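Side-chain contacts in putative uncharacterized protein (Mycobacterium avium, PDB 2Z6V), which belongs to the sulfotransferase family and probably transfers a sulfuryl group, as relatives do from PAPS, to an acceptor not yet identified: residues H195-K200 / Y227-R232; W216-A221 / H252-E257; V236-S239 / S244-L247; A38-L43 / V76-T81; L136-V141 / D155-A160. One frame throughout, in Å; residues are numbered along the deposited sequence.

Contact 1: H195-K200 / Y227-R232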
# COMPACT_ATOMS: atom_id res chain seq x y z
N HIS A 195 -0.52 5.72 5.44
CA HIS A 195 0.67 6.53 5.20
C HIS A 195 0.45 7.80 4.37
O HIS A 195 0.99 8.85 4.69
CB HIS A 195 1.76 5.67 4.53
CG HIS A 195 2.41 4.67 5.44
ND1 HIS A 195 3.66 4.14 5.19
CD2 HIS A 195 1.97 4.08 6.58
CE1 HIS A 195 3.96 3.27 6.14
NE2 HIS A 195 2.95 3.22 6.99
N ASN A 196 -0.32 7.71 3.29
CA ASN A 196 -0.55 8.88 2.46
C ASN A 196 -1.22 9.99 3.26
O ASN A 196 -1.22 11.15 2.84
CB ASN A 196 -1.37 8.51 1.22
CG ASN A 196 -2.81 8.18 1.55
OD1 ASN A 196 -3.17 7.98 2.71
ND2 ASN A 196 -3.65 8.11 0.52
N GLN A 197 -1.77 9.65 4.42
CA GLN A 197 -2.42 10.64 5.29
C GLN A 197 -1.36 11.49 6.00
O GLN A 197 -1.70 12.45 6.71
CB GLN A 197 -3.31 9.96 6.32
CG GLN A 197 -4.58 9.34 5.75
CD GLN A 197 -5.32 8.49 6.76
OE1 GLN A 197 -5.54 8.91 7.90
NE2 GLN A 197 -5.72 7.29 6.35
N ASP A 198 -0.10 11.13 5.83
CA ASP A 198 0.98 11.90 6.43
C ASP A 198 1.82 12.42 5.27
O ASP A 198 2.91 12.96 5.44
CB ASP A 198 1.83 11.04 7.36
CG ASP A 198 2.89 11.85 8.10
OD1 ASP A 198 2.53 12.89 8.71
OD2 ASP A 198 4.08 11.44 8.08
N PHE A 199 1.28 12.23 4.06
CA PHE A 199 1.93 12.66 2.83
C PHE A 199 3.39 12.24 2.68
O PHE A 199 4.24 13.00 2.24
CB PHE A 199 1.74 14.17 2.67
CG PHE A 199 0.30 14.57 2.62
CD1 PHE A 199 -0.38 14.95 3.77
CD2 PHE A 199 -0.42 14.46 1.43
CE1 PHE A 199 -1.74 15.21 3.74
CE2 PHE A 199 -1.79 14.71 1.39
CZ PHE A 199 -2.45 15.09 2.55
N LYS A 200 3.63 10.98 3.05
CA LYS A 200 4.93 10.33 2.95
C LYS A 200 4.62 8.89 2.56
O LYS A 200 4.83 7.94 3.34
CB LYS A 200 5.67 10.37 4.29
CG LYS A 200 6.08 11.76 4.73
CD LYS A 200 6.88 11.69 6.01
CE LYS A 200 7.22 13.05 6.55
NZ LYS A 200 7.78 12.90 7.92
N TYR A 227 5.34 6.00 10.47
CA TYR A 227 5.15 4.72 11.12
C TYR A 227 4.56 4.89 12.50
O TYR A 227 3.77 4.06 12.95
CB TYR A 227 6.46 3.92 11.17
CG TYR A 227 6.74 3.22 9.86
CD1 TYR A 227 7.37 3.88 8.81
CD2 TYR A 227 6.26 1.93 9.63
CE1 TYR A 227 7.51 3.27 7.56
CE2 TYR A 227 6.39 1.31 8.39
CZ TYR A 227 7.02 1.99 7.36
OH TYR A 227 7.13 1.40 6.12
N GLU A 228 4.90 5.99 13.17
CA GLU A 228 4.36 6.24 14.50
C GLU A 228 2.87 6.51 14.36
O GLU A 228 2.08 6.15 15.23
CB GLU A 228 5.05 7.43 15.15
CG GLU A 228 6.34 7.06 15.87
CD GLU A 228 7.27 8.25 16.01
OE1 GLU A 228 6.76 9.35 16.30
OE2 GLU A 228 8.50 8.07 15.82
N TYR A 229 2.50 7.13 13.24
CA TYR A 229 1.10 7.41 12.98
C TYR A 229 0.38 6.08 12.70
O TYR A 229 -0.72 5.83 13.20
CB TYR A 229 0.96 8.33 11.77
CG TYR A 229 -0.48 8.62 11.39
CD1 TYR A 229 -1.37 9.19 12.30
CD2 TYR A 229 -0.98 8.28 10.12
CE1 TYR A 229 -2.70 9.41 11.98
CE2 TYR A 229 -2.31 8.49 9.79
CZ TYR A 229 -3.17 9.06 10.72
OH TYR A 229 -4.49 9.26 10.41
N GLN A 230 1.02 5.20 11.93
CA GLN A 230 0.38 3.93 11.63
C GLN A 230 0.02 3.18 12.90
O GLN A 230 -1.08 2.64 13.02
CB GLN A 230 1.26 3.05 10.75
CG GLN A 230 0.51 1.84 10.24
CD GLN A 230 1.38 0.89 9.47
OE1 GLN A 230 2.42 1.27 8.95
NE2 GLN A 230 0.94 -0.37 9.37
N LYS A 231 0.96 3.13 13.85
CA LYS A 231 0.71 2.44 15.12
C LYS A 231 -0.51 3.00 15.85
O LYS A 231 -1.35 2.25 16.34
CB LYS A 231 1.95 2.50 16.01
CG LYS A 231 1.75 1.92 17.41
CD LYS A 231 3.07 1.50 18.03
CE LYS A 231 2.84 0.84 19.39
NZ LYS A 231 3.92 -0.14 19.74
N ARG A 232 -0.61 4.33 15.92
CA ARG A 232 -1.75 4.97 16.58
C ARG A 232 -3.04 4.61 15.85
O ARG A 232 -4.07 4.32 16.46
CB ARG A 232 -1.57 6.50 16.59
CG ARG A 232 -0.54 7.02 17.58
CD ARG A 232 -0.52 8.54 17.59
NE ARG A 232 0.66 9.06 16.92
CZ ARG A 232 0.63 9.92 15.91
NH1 ARG A 232 -0.53 10.34 15.44
NH2 ARG A 232 1.76 10.34 15.36

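Contact 2: W216-A221 / H252-E257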
# COMPACT_ATOMS: atom_id res chain seq x y z
N TRP A 216 12.41 12.68 -2.81
CA TRP A 216 12.38 13.31 -1.50
C TRP A 216 12.03 12.25 -0.48
O TRP A 216 12.67 12.14 0.57
CB TRP A 216 11.32 14.40 -1.44
CG TRP A 216 11.05 14.88 -0.04
CD1 TRP A 216 11.85 15.68 0.73
CD2 TRP A 216 9.90 14.56 0.77
NE1 TRP A 216 11.28 15.88 1.97
CE2 TRP A 216 10.08 15.21 2.02
CE3 TRP A 216 8.74 13.80 0.56
CZ2 TRP A 216 9.14 15.11 3.06
CZ3 TRP A 216 7.80 13.71 1.59
CH2 TRP A 216 8.01 14.36 2.83
N LEU A 217 11.01 11.47 -0.81
CA LEU A 217 10.51 10.42 0.05
C LEU A 217 11.57 9.39 0.41
O LEU A 217 11.76 9.08 1.58
CB LEU A 217 9.33 9.72 -0.61
CG LEU A 217 8.57 8.72 0.26
CD1 LEU A 217 7.90 9.44 1.42
CD2 LEU A 217 7.55 7.98 -0.59
N PHE A 218 12.26 8.88 -0.60
CA PHE A 218 13.28 7.87 -0.40
C PHE A 218 14.61 8.36 0.19
O PHE A 218 15.21 7.67 1.01
CB PHE A 218 13.57 7.16 -1.73
CG PHE A 218 12.52 6.18 -2.15
CD1 PHE A 218 11.21 6.29 -1.69
CD2 PHE A 218 12.83 5.15 -3.03
CE1 PHE A 218 10.23 5.38 -2.11
CE2 PHE A 218 11.86 4.24 -3.45
CZ PHE A 218 10.55 4.35 -2.99
N ASP A 219 15.05 9.55 -0.21
CA ASP A 219 16.33 10.08 0.25
C ASP A 219 16.34 11.15 1.33
O ASP A 219 17.39 11.39 1.93
CB ASP A 219 17.14 10.59 -0.94
CG ASP A 219 17.37 9.53 -2.00
OD1 ASP A 219 17.50 8.34 -1.64
OD2 ASP A 219 17.43 9.89 -3.20
N GLU A 220 15.20 11.78 1.60
CA GLU A 220 15.17 12.84 2.61
C GLU A 220 14.14 12.69 3.71
O GLU A 220 14.44 12.89 4.88
CB GLU A 220 14.95 14.19 1.93
CG GLU A 220 16.12 14.69 1.11
CD GLU A 220 15.80 16.00 0.42
OE1 GLU A 220 15.08 15.98 -0.61
OE2 GLU A 220 16.25 17.05 0.91
N ALA A 221 12.91 12.37 3.33
CA ALA A 221 11.83 12.24 4.30
C ALA A 221 12.17 11.37 5.51
O ALA A 221 12.72 10.28 5.39
CB ALA A 221 10.58 11.69 3.61
N HIS A 252 7.34 -1.02 2.31
CA HIS A 252 7.74 -1.18 3.71
C HIS A 252 9.21 -1.61 3.61
O HIS A 252 10.02 -1.35 4.50
CB HIS A 252 6.95 -2.30 4.40
CG HIS A 252 5.70 -1.84 5.09
ND1 HIS A 252 5.67 -0.73 5.90
CD2 HIS A 252 4.47 -2.40 5.15
CE1 HIS A 252 4.46 -0.62 6.43
NE2 HIS A 252 3.72 -1.62 6.00
N SER A 253 9.54 -2.26 2.50
CA SER A 253 10.90 -2.72 2.24
C SER A 253 11.84 -1.52 2.16
O SER A 253 12.94 -1.54 2.70
CB SER A 253 10.94 -3.50 0.92
OG SER A 253 10.35 -2.75 -0.12
N VAL A 254 11.41 -0.49 1.45
CA VAL A 254 12.20 0.72 1.31
C VAL A 254 12.39 1.37 2.67
O VAL A 254 13.51 1.69 3.07
CB VAL A 254 11.50 1.71 0.36
CG1 VAL A 254 12.31 2.98 0.24
CG2 VAL A 254 11.29 1.05 -1.01
N HIS A 255 11.29 1.54 3.39
CA HIS A 255 11.31 2.17 4.70
C HIS A 255 11.48 1.17 5.85
O HIS A 255 11.09 1.45 6.98
CB HIS A 255 10.00 2.95 4.92
CG HIS A 255 9.60 3.79 3.74
ND1 HIS A 255 10.42 4.74 3.19
CD2 HIS A 255 8.46 3.80 3.01
CE1 HIS A 255 9.81 5.30 2.16
NE2 HIS A 255 8.62 4.75 2.03
N ILE A 256 12.09 0.02 5.57
CA ILE A 256 12.24 -1.01 6.60
C ILE A 256 12.92 -0.56 7.89
O ILE A 256 12.63 -1.09 8.97
CB ILE A 256 12.95 -2.27 6.04
CG1 ILE A 256 12.82 -3.40 7.06
CG2 ILE A 256 14.39 -1.95 5.70
CD1 ILE A 256 13.05 -4.78 6.47
N GLU A 257 13.81 0.42 7.80
CA GLU A 257 14.49 0.92 8.99
C GLU A 257 13.55 1.65 9.95
O GLU A 257 13.63 1.46 11.17
CB GLU A 257 15.65 1.84 8.60
CG GLU A 257 16.86 1.13 7.97
CD GLU A 257 17.23 -0.17 8.69
OE1 GLU A 257 16.96 -0.29 9.91
OE2 GLU A 257 17.81 -1.07 8.04

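Contact 3: V236-S239 / S244-L247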
# COMPACT_ATOMS: atom_id res chain seq x y z
N VAL A 236 -6.32 2.48 17.27
CA VAL A 236 -7.69 2.96 17.26
C VAL A 236 -8.61 1.86 16.69
O VAL A 236 -9.72 1.66 17.18
CB VAL A 236 -7.85 4.23 16.39
CG1 VAL A 236 -9.33 4.58 16.25
CG2 VAL A 236 -7.08 5.39 17.03
N LEU A 237 -8.15 1.17 15.66
CA LEU A 237 -8.95 0.11 15.07
C LEU A 237 -9.04 -1.10 16.01
O LEU A 237 -10.08 -1.77 16.06
CB LEU A 237 -8.38 -0.29 13.71
CG LEU A 237 -8.39 0.79 12.62
CD1 LEU A 237 -7.66 0.27 11.37
CD2 LEU A 237 -9.82 1.19 12.27
N GLN A 238 -7.97 -1.36 16.76
CA GLN A 238 -7.93 -2.49 17.72
C GLN A 238 -8.88 -2.30 18.88
O GLN A 238 -9.44 -3.28 19.38
CB GLN A 238 -6.56 -2.64 18.38
CG GLN A 238 -5.45 -3.18 17.56
CD GLN A 238 -4.21 -3.36 18.41
OE1 GLN A 238 -3.90 -2.51 19.25
NE2 GLN A 238 -3.50 -4.48 18.22
N SER A 239 -9.02 -1.05 19.32
CA SER A 239 -9.84 -0.74 20.48
C SER A 239 -11.25 -1.31 20.42
O SER A 239 -11.83 -1.60 21.47
CB SER A 239 -9.88 0.78 20.74
OG SER A 239 -10.75 1.46 19.86
N SER A 244 -4.47 -9.94 16.30
CA SER A 244 -3.07 -9.83 15.89
C SER A 244 -3.11 -9.28 14.47
O SER A 244 -3.78 -9.84 13.59
CB SER A 244 -2.40 -11.20 15.92
OG SER A 244 -1.05 -11.12 15.48
N TRP A 245 -2.38 -8.20 14.22
CA TRP A 245 -2.38 -7.58 12.91
C TRP A 245 -1.65 -8.29 11.76
O TRP A 245 -0.59 -8.88 11.93
CB TRP A 245 -1.86 -6.14 13.00
CG TRP A 245 -2.81 -5.19 13.66
CD1 TRP A 245 -2.80 -4.78 14.96
CD2 TRP A 245 -3.95 -4.56 13.06
NE1 TRP A 245 -3.86 -3.94 15.21
CE2 TRP A 245 -4.58 -3.78 14.06
CE3 TRP A 245 -4.50 -4.57 11.77
CZ2 TRP A 245 -5.74 -3.03 13.81
CZ3 TRP A 245 -5.65 -3.81 11.52
CH2 TRP A 245 -6.25 -3.05 12.54
N SER A 246 -2.26 -8.21 10.58
CA SER A 246 -1.71 -8.75 9.35
C SER A 246 -1.66 -7.53 8.44
O SER A 246 -2.70 -7.00 8.07
CB SER A 246 -2.62 -9.82 8.76
OG SER A 246 -2.19 -10.14 7.45
N LEU A 247 -0.46 -7.08 8.10
CA LEU A 247 -0.33 -5.89 7.27
C LEU A 247 0.47 -6.13 6.01
O LEU A 247 1.22 -7.10 5.92
CB LEU A 247 0.34 -4.78 8.08
CG LEU A 247 -0.32 -4.54 9.43
CD1 LEU A 247 0.58 -3.70 10.32
CD2 LEU A 247 -1.66 -3.87 9.21

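Contact 4: A38-L43 / V76-T81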
# COMPACT_ATOMS: atom_id res chain seq x y z
N ALA A 38 -10.35 20.97 7.43
CA ALA A 38 -10.89 21.37 8.73
C ALA A 38 -12.34 21.76 8.55
O ALA A 38 -13.19 21.55 9.42
CB ALA A 38 -10.09 22.54 9.27
N GLN A 39 -12.62 22.34 7.39
CA GLN A 39 -13.96 22.79 7.04
C GLN A 39 -14.87 21.58 6.90
O GLN A 39 -15.90 21.51 7.55
CB GLN A 39 -13.88 23.56 5.72
CG GLN A 39 -15.08 24.38 5.35
CD GLN A 39 -14.80 25.22 4.11
OE1 GLN A 39 -13.86 26.03 4.09
NE2 GLN A 39 -15.60 25.02 3.06
N ARG A 40 -14.46 20.63 6.06
CA ARG A 40 -15.24 19.41 5.83
C ARG A 40 -15.44 18.56 7.07
O ARG A 40 -16.57 18.18 7.38
CB ARG A 40 -14.57 18.54 4.75
CG ARG A 40 -14.57 19.17 3.36
CD ARG A 40 -13.90 18.27 2.33
NE ARG A 40 -13.91 18.87 1.00
CZ ARG A 40 -13.35 18.31 -0.07
NH1 ARG A 40 -12.72 17.15 0.03
NH2 ARG A 40 -13.40 18.93 -1.24
N THR A 41 -14.37 18.25 7.79
CA THR A 41 -14.46 17.41 8.99
C THR A 41 -15.00 18.11 10.23
O THR A 41 -15.49 17.45 11.14
CB THR A 41 -13.09 16.83 9.36
OG1 THR A 41 -12.24 17.89 9.82
CG2 THR A 41 -12.45 16.15 8.17
N GLY A 42 -14.90 19.44 10.27
CA GLY A 42 -15.37 20.18 11.43
C GLY A 42 -14.38 20.10 12.58
O GLY A 42 -14.72 20.39 13.73
N LEU A 43 -13.14 19.72 12.26
CA LEU A 43 -12.07 19.59 13.25
C LEU A 43 -10.89 20.45 12.81
O LEU A 43 -10.64 20.60 11.62
CB LEU A 43 -11.63 18.13 13.36
CG LEU A 43 -12.70 17.12 13.77
CD1 LEU A 43 -12.18 15.69 13.55
CD2 LEU A 43 -13.09 17.36 15.23
N VAL A 76 -6.30 15.37 -7.60
CA VAL A 76 -5.21 15.17 -6.66
C VAL A 76 -5.41 15.98 -5.38
O VAL A 76 -5.17 15.49 -4.28
CB VAL A 76 -3.85 15.56 -7.26
CG1 VAL A 76 -2.75 15.34 -6.24
CG2 VAL A 76 -3.59 14.75 -8.51
N LEU A 77 -5.83 17.23 -5.53
CA LEU A 77 -6.06 18.09 -4.37
C LEU A 77 -7.25 17.58 -3.55
O LEU A 77 -7.26 17.69 -2.32
CB LEU A 77 -6.29 19.53 -4.82
CG LEU A 77 -5.05 20.27 -5.33
CD1 LEU A 77 -5.46 21.58 -5.98
CD2 LEU A 77 -4.09 20.51 -4.17
N ASP A 78 -8.25 17.04 -4.23
CA ASP A 78 -9.42 16.51 -3.54
C ASP A 78 -9.02 15.29 -2.71
O ASP A 78 -9.47 15.11 -1.57
CB ASP A 78 -10.52 16.13 -4.53
CG ASP A 78 -11.82 15.78 -3.84
OD1 ASP A 78 -12.33 16.63 -3.07
OD2 ASP A 78 -12.34 14.66 -4.05
N ASP A 79 -8.17 14.45 -3.28
CA ASP A 79 -7.71 13.26 -2.57
C ASP A 79 -6.83 13.64 -1.37
O ASP A 79 -6.92 13.04 -0.30
CB ASP A 79 -6.93 12.33 -3.52
CG ASP A 79 -7.84 11.61 -4.51
OD1 ASP A 79 -8.94 11.18 -4.10
OD2 ASP A 79 -7.46 11.44 -5.68
N ALA A 80 -5.99 14.66 -1.56
CA ALA A 80 -5.10 15.11 -0.50
C ALA A 80 -5.92 15.65 0.66
O ALA A 80 -5.62 15.39 1.83
CB ALA A 80 -4.17 16.19 -1.02
N THR A 81 -6.98 16.39 0.33
CA THR A 81 -7.87 16.98 1.32
C THR A 81 -8.51 15.88 2.13
O THR A 81 -8.49 15.91 3.35
CB THR A 81 -8.97 17.82 0.66
OG1 THR A 81 -8.36 18.79 -0.21
CG2 THR A 81 -9.80 18.55 1.72

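Contact 5: L136-V141 / D155-A160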
# COMPACT_ATOMS: atom_id res chain seq x y z
N LEU A 136 -8.79 -3.03 6.43
CA LEU A 136 -9.74 -3.08 5.33
C LEU A 136 -9.80 -1.72 4.66
O LEU A 136 -9.65 -0.69 5.31
CB LEU A 136 -11.11 -3.49 5.86
CG LEU A 136 -11.02 -4.73 6.76
CD1 LEU A 136 -12.41 -5.12 7.23
CD2 LEU A 136 -10.36 -5.89 6.00
N HIS A 137 -10.03 -1.73 3.35
CA HIS A 137 -10.09 -0.48 2.61
C HIS A 137 -11.04 0.58 3.16
O HIS A 137 -10.70 1.77 3.16
CB HIS A 137 -10.43 -0.74 1.14
CG HIS A 137 -10.40 0.50 0.30
ND1 HIS A 137 -9.25 1.24 0.12
CD2 HIS A 137 -11.39 1.18 -0.33
CE1 HIS A 137 -9.54 2.33 -0.58
NE2 HIS A 137 -10.83 2.31 -0.86
N TRP A 138 -12.22 0.18 3.64
CA TRP A 138 -13.14 1.18 4.16
C TRP A 138 -12.59 1.89 5.39
O TRP A 138 -13.00 3.01 5.69
CB TRP A 138 -14.53 0.59 4.46
CG TRP A 138 -14.68 -0.22 5.72
CD1 TRP A 138 -14.55 -1.58 5.85
CD2 TRP A 138 -15.09 0.27 7.00
NE1 TRP A 138 -14.87 -1.96 7.13
CE2 TRP A 138 -15.20 -0.85 7.86
CE3 TRP A 138 -15.37 1.54 7.51
CZ2 TRP A 138 -15.59 -0.73 9.20
CZ3 TRP A 138 -15.76 1.66 8.85
CH2 TRP A 138 -15.86 0.53 9.68
N GLN A 139 -11.66 1.25 6.08
CA GLN A 139 -11.06 1.85 7.27
C GLN A 139 -10.02 2.89 6.88
O GLN A 139 -9.48 3.61 7.72
CB GLN A 139 -10.45 0.78 8.17
CG GLN A 139 -11.47 -0.24 8.64
CD GLN A 139 -10.84 -1.36 9.41
OE1 GLN A 139 -9.80 -1.90 9.02
NE2 GLN A 139 -11.47 -1.74 10.52
N CYS A 140 -9.73 2.96 5.58
CA CYS A 140 -8.78 3.94 5.08
C CYS A 140 -9.54 5.09 4.41
O CYS A 140 -8.94 6.01 3.87
CB CYS A 140 -7.82 3.28 4.11
SG CYS A 140 -6.66 2.17 4.94
N VAL A 141 -10.86 5.02 4.46
CA VAL A 141 -11.72 6.05 3.91
C VAL A 141 -12.47 6.72 5.07
O VAL A 141 -12.47 7.95 5.19
CB VAL A 141 -12.75 5.45 2.91
CG1 VAL A 141 -13.77 6.51 2.49
CG2 VAL A 141 -12.01 4.93 1.69
N ASP A 155 -20.58 -2.90 8.52
CA ASP A 155 -20.74 -1.53 8.99
C ASP A 155 -21.28 -0.68 7.83
O ASP A 155 -20.78 -0.76 6.70
CB ASP A 155 -19.40 -0.99 9.49
CG ASP A 155 -19.52 0.39 10.09
OD1 ASP A 155 -19.64 1.37 9.32
OD2 ASP A 155 -19.50 0.48 11.34
N PRO A 156 -22.32 0.13 8.10
CA PRO A 156 -22.93 1.00 7.08
C PRO A 156 -21.94 1.79 6.23
O PRO A 156 -22.21 2.07 5.06
CB PRO A 156 -23.84 1.90 7.91
CG PRO A 156 -24.28 0.99 9.02
CD PRO A 156 -22.99 0.30 9.40
N ARG A 157 -20.80 2.16 6.79
CA ARG A 157 -19.81 2.91 6.02
C ARG A 157 -19.19 1.98 4.99
O ARG A 157 -18.86 2.39 3.88
CB ARG A 157 -18.75 3.50 6.94
CG ARG A 157 -19.29 4.64 7.80
CD ARG A 157 -18.44 4.87 9.03
NE ARG A 157 -18.45 3.73 9.93
CZ ARG A 157 -17.72 3.65 11.04
NH1 ARG A 157 -16.92 4.65 11.37
NH2 ARG A 157 -17.78 2.57 11.81
N CYS A 158 -19.05 0.71 5.37
CA CYS A 158 -18.51 -0.28 4.45
C CYS A 158 -19.57 -0.58 3.38
O CYS A 158 -19.27 -0.61 2.19
CB CYS A 158 -18.17 -1.56 5.19
SG CYS A 158 -17.50 -2.82 4.12
N LEU A 159 -20.81 -0.79 3.81
CA LEU A 159 -21.88 -1.08 2.86
C LEU A 159 -22.09 0.08 1.89
O LEU A 159 -22.26 -0.13 0.69
CB LEU A 159 -23.18 -1.38 3.61
CG LEU A 159 -23.11 -2.63 4.50
CD1 LEU A 159 -24.50 -2.95 5.03
CD2 LEU A 159 -22.55 -3.81 3.69
N ALA A 160 -22.06 1.31 2.41
CA ALA A 160 -22.24 2.50 1.59
C ALA A 160 -21.16 2.57 0.53
O ALA A 160 -21.41 2.94 -0.61
CB ALA A 160 -22.21 3.75 2.45

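Contact 1: H195-K200 / Y227-R232
H195 swings its CG anti to its own carbonyl carbon (chi1 -73°), while Q230 sends its chain the other way, anti to the backbone N (chi1 -170°) and then extended, and the two polar ends meet between the end of helix 192-195 and helix 224-238. H195 NE2 donates a hydrogen bond to Q230 OE1, 2.8 Å away and fairly straight. The oxygen lies in the imidazole plane, but the nitrogen comes at the amide from well above its plane, not along a lone pair. The next ring atom, CE1, points the imidazole edge at the phenol face of Y227, 3.5 Å from Y227 CZ. The ring planes stand at 76°, a T-shaped pair with H195 as the edge. The imidazole is thus pinned at two neighbouring atoms of its rim, which should limit its rotation. Y227 spends its hydroxyl on H252, and H252 in turn reaches D191.

Two residues on, in a short 3-10 turn, Q197 OE1 accepts from Y229 OH at 2.7 Å, the oxygen lying at the edge of the phenol ring. Amide and ring are steeply inclined to each other. Q197 NE2 is held by F193 O, which fixes which end of the amide faces Y229, and R87 makes a cation-pi contact with that same tyrosine. D198 also reaches R87 and S50, tying helices 70-96 and 50-64 to the loop. With the H195 side chain about 7 Å from a bound palmitic acid, this buried polar network is probably part of the pocket wall in this sulfotransferase-type alpha/beta fold.

Contact 2: W216-A221 / H252-E257
V254 and F218 make the central touch. V254 CG1 sits over the middle of the phenyl face, 3.7 Å from the centroid of the F218 ring and practically on its normal, a clean CH-pi contact. The second methyl slides out to the rim, with V254 CG2 3.9 Å from F218 CZ. Carrying CG1 anti to the backbone N (chi1 178°) is what lays one branch over the ring and leaves the other beside it. H255 brings its CE1 to the branch carbon of L217, 4.1 Å from L217 CG. Its imidazole also meets the F218 ring obliquely, while V254 CB lies over a face of the imidazole.

Further out, R318 on helix 301-326 clamps the two backbones together, with NH1 on V254 O and NH2 on F218 O. W310 and Y314 of that helix add their rings around F218, and H315 packs on V254. H255 is the N-cap residue of helix 256-262, in the turn that follows strand 244-248. The V254 side chain is about 6 Å from the palmitic acid. The mostly apolar patch probably lines the lipid's pocket, beyond the C-terminal end of a parallel strand, the end where sulfotransferase folds usually carry their active site.

Contact 3: V236-S239 / S244-L247
W245 turns the rim of its indole into the C-terminal part of helix 224-238, overlapping L237 at the six-membered end and Q238 at the pyrrole end. L237 comes in with its first side-chain carbon: L237 CB is 3.7 Å from W245 CH2, near the ring plane. L237 CD1 reaches the same corner, 3.8 Å from W245 CH2, so the leucine bears on the rim and not on a face. Q238 lies alongside. Its CG packs 3.8 Å from W245 CZ2, and its extended chain carries the amide past the NE1 corner, the amide plane turned 31° from the indole. The tryptophan reaches this place because CG stands anti to its carbonyl carbon (chi1 -72°), thrown off the strand toward the helix.

This is the helix-to-strand step of a parallel alpha/beta fold: four residues separate the two segments, and strand 244-248 then runs between strands 132-134 and 109-113, its backbone bonded to A131 and R133 on one flank and to L109 on the other. W245 also packs on L234, one helical turn back, and L247, two residues along the strand, lies on Q230 and L234. The intervening S246 touches R132 and S134 instead.

Contact 4: A38-L43 / V76-T81
R40 and D78 join two helices of the N-terminal helical region, 30-41 and 70-96, by an end-on salt bridge at the surface, and the first of these helices closes with an ST turn. The arginine is stretched out straight from CG to NE, which carries its guanidinium over to helix 70-96 to meet the aspartate at about a right angle. Both terminal nitrogens converge on one oxygen: R40 NH2 is 3.1 Å from D78 OD1, and R40 NH1 is 3.2 Å from the same D78 OD1. That oxygen lies close to the guanidinium plane, at its outer edge. Seen from the carboxylate the fit is less flat, because the two groups are inclined at 65°. NH2 meets OD1 nearly head-on to its C-O bond, whereas NH1 arrives from above the carboxylate plane. The grip is therefore forked rather than the paired, coplanar kind. R40 NH1 has a weak second bond to N82 OD1.

T81 supports the arginine from another direction. Its methyl lies over a guanidinium face, T81 CG2 being 3.7 Å from R40 NH1. The hydroxyl turns back to its own helix, T81 OG1 donating to L77 O at 2.6 Å, and it is this turn (chi1 -54°) that leaves the methyl toward R40. L77 O takes the T81 backbone N as well, from the opposite face of the carbonyl. F24 packs on both R40 and D78, and T81 also rests on V33, L36 and A37. G42 leaves the helix with positive phi, and L43 N donates to T41 OG1 at 3.2 Å.

Contact 5: L136-V141 / D155-A160
The capped start of helix 156-166 carries this contact: D155 is its N-cap, and the indole of W138, from the 3-10 turn after strand 132-134, is packed against that first turn. C158 lies over one face, its CB 3.7 Å from the centroid of the W138 five-membered ring. Q139 CG covers the opposite face. The thiol leans to the side, with C158 SG 3.6 Å from W138 CD1, an oblique sulfur-aromatic contact. At the far end of the ring W138 presents its edge to a face of the R157 guanidinium, CH2 being 3.5 Å from R157 NH2, and the two planes are 58° apart. The carboxylate nears the same corner, D155 CG 3.7 Å from W138 CH2, its plane 17° from the ring's.

D155 holds that guanidinium side-on. R157 NE reaches D155 OD1 at 2.7 Å, and R157 NH2 reaches D155 OD2 at 2.7 Å. The capping bond, R157 N to D155 OD1 at 2.9 Å, comes from the other face of the carboxylate. A bend at chi3 (-64°) folds the arginine back onto its own cap. This double grip should fix the guanidinium's rotation, its face turned obliquely to the indole edge.

W138 NE1 is spoken for by L152 O, and R157 NH1 by P145 O. W182 packs on W138 and C158, while Y233 of helix 224-238 bonds Q139 O and R86 of helix 70-96 bonds V141 O.

In the fold
Contact 1 is the hub, touching all four others. It meets contact 2 through Y227 OH and H252 ND1, 2.6 Å apart and probably hydrogen-bonded, and both lie near the palmitic acid, about 7 Å from the H195 side chain and about 6 Å from that of V254. Contact 3 shares helix 224-238 with contact 1, where Q230 NE2 is 3.5 Å from L247 CD1. Contact 4 touches contact 1 where F199 packs on A80. Contact 5 reaches contact 1 with C140 O 4.3 Å from Q197 NE2, and joins contact 3 where L237 CD2 lies 3.8 Å from Q139 NE2. Contacts 2 and 5 sit on opposite sides of the chain's centre, about 29 Å between centres.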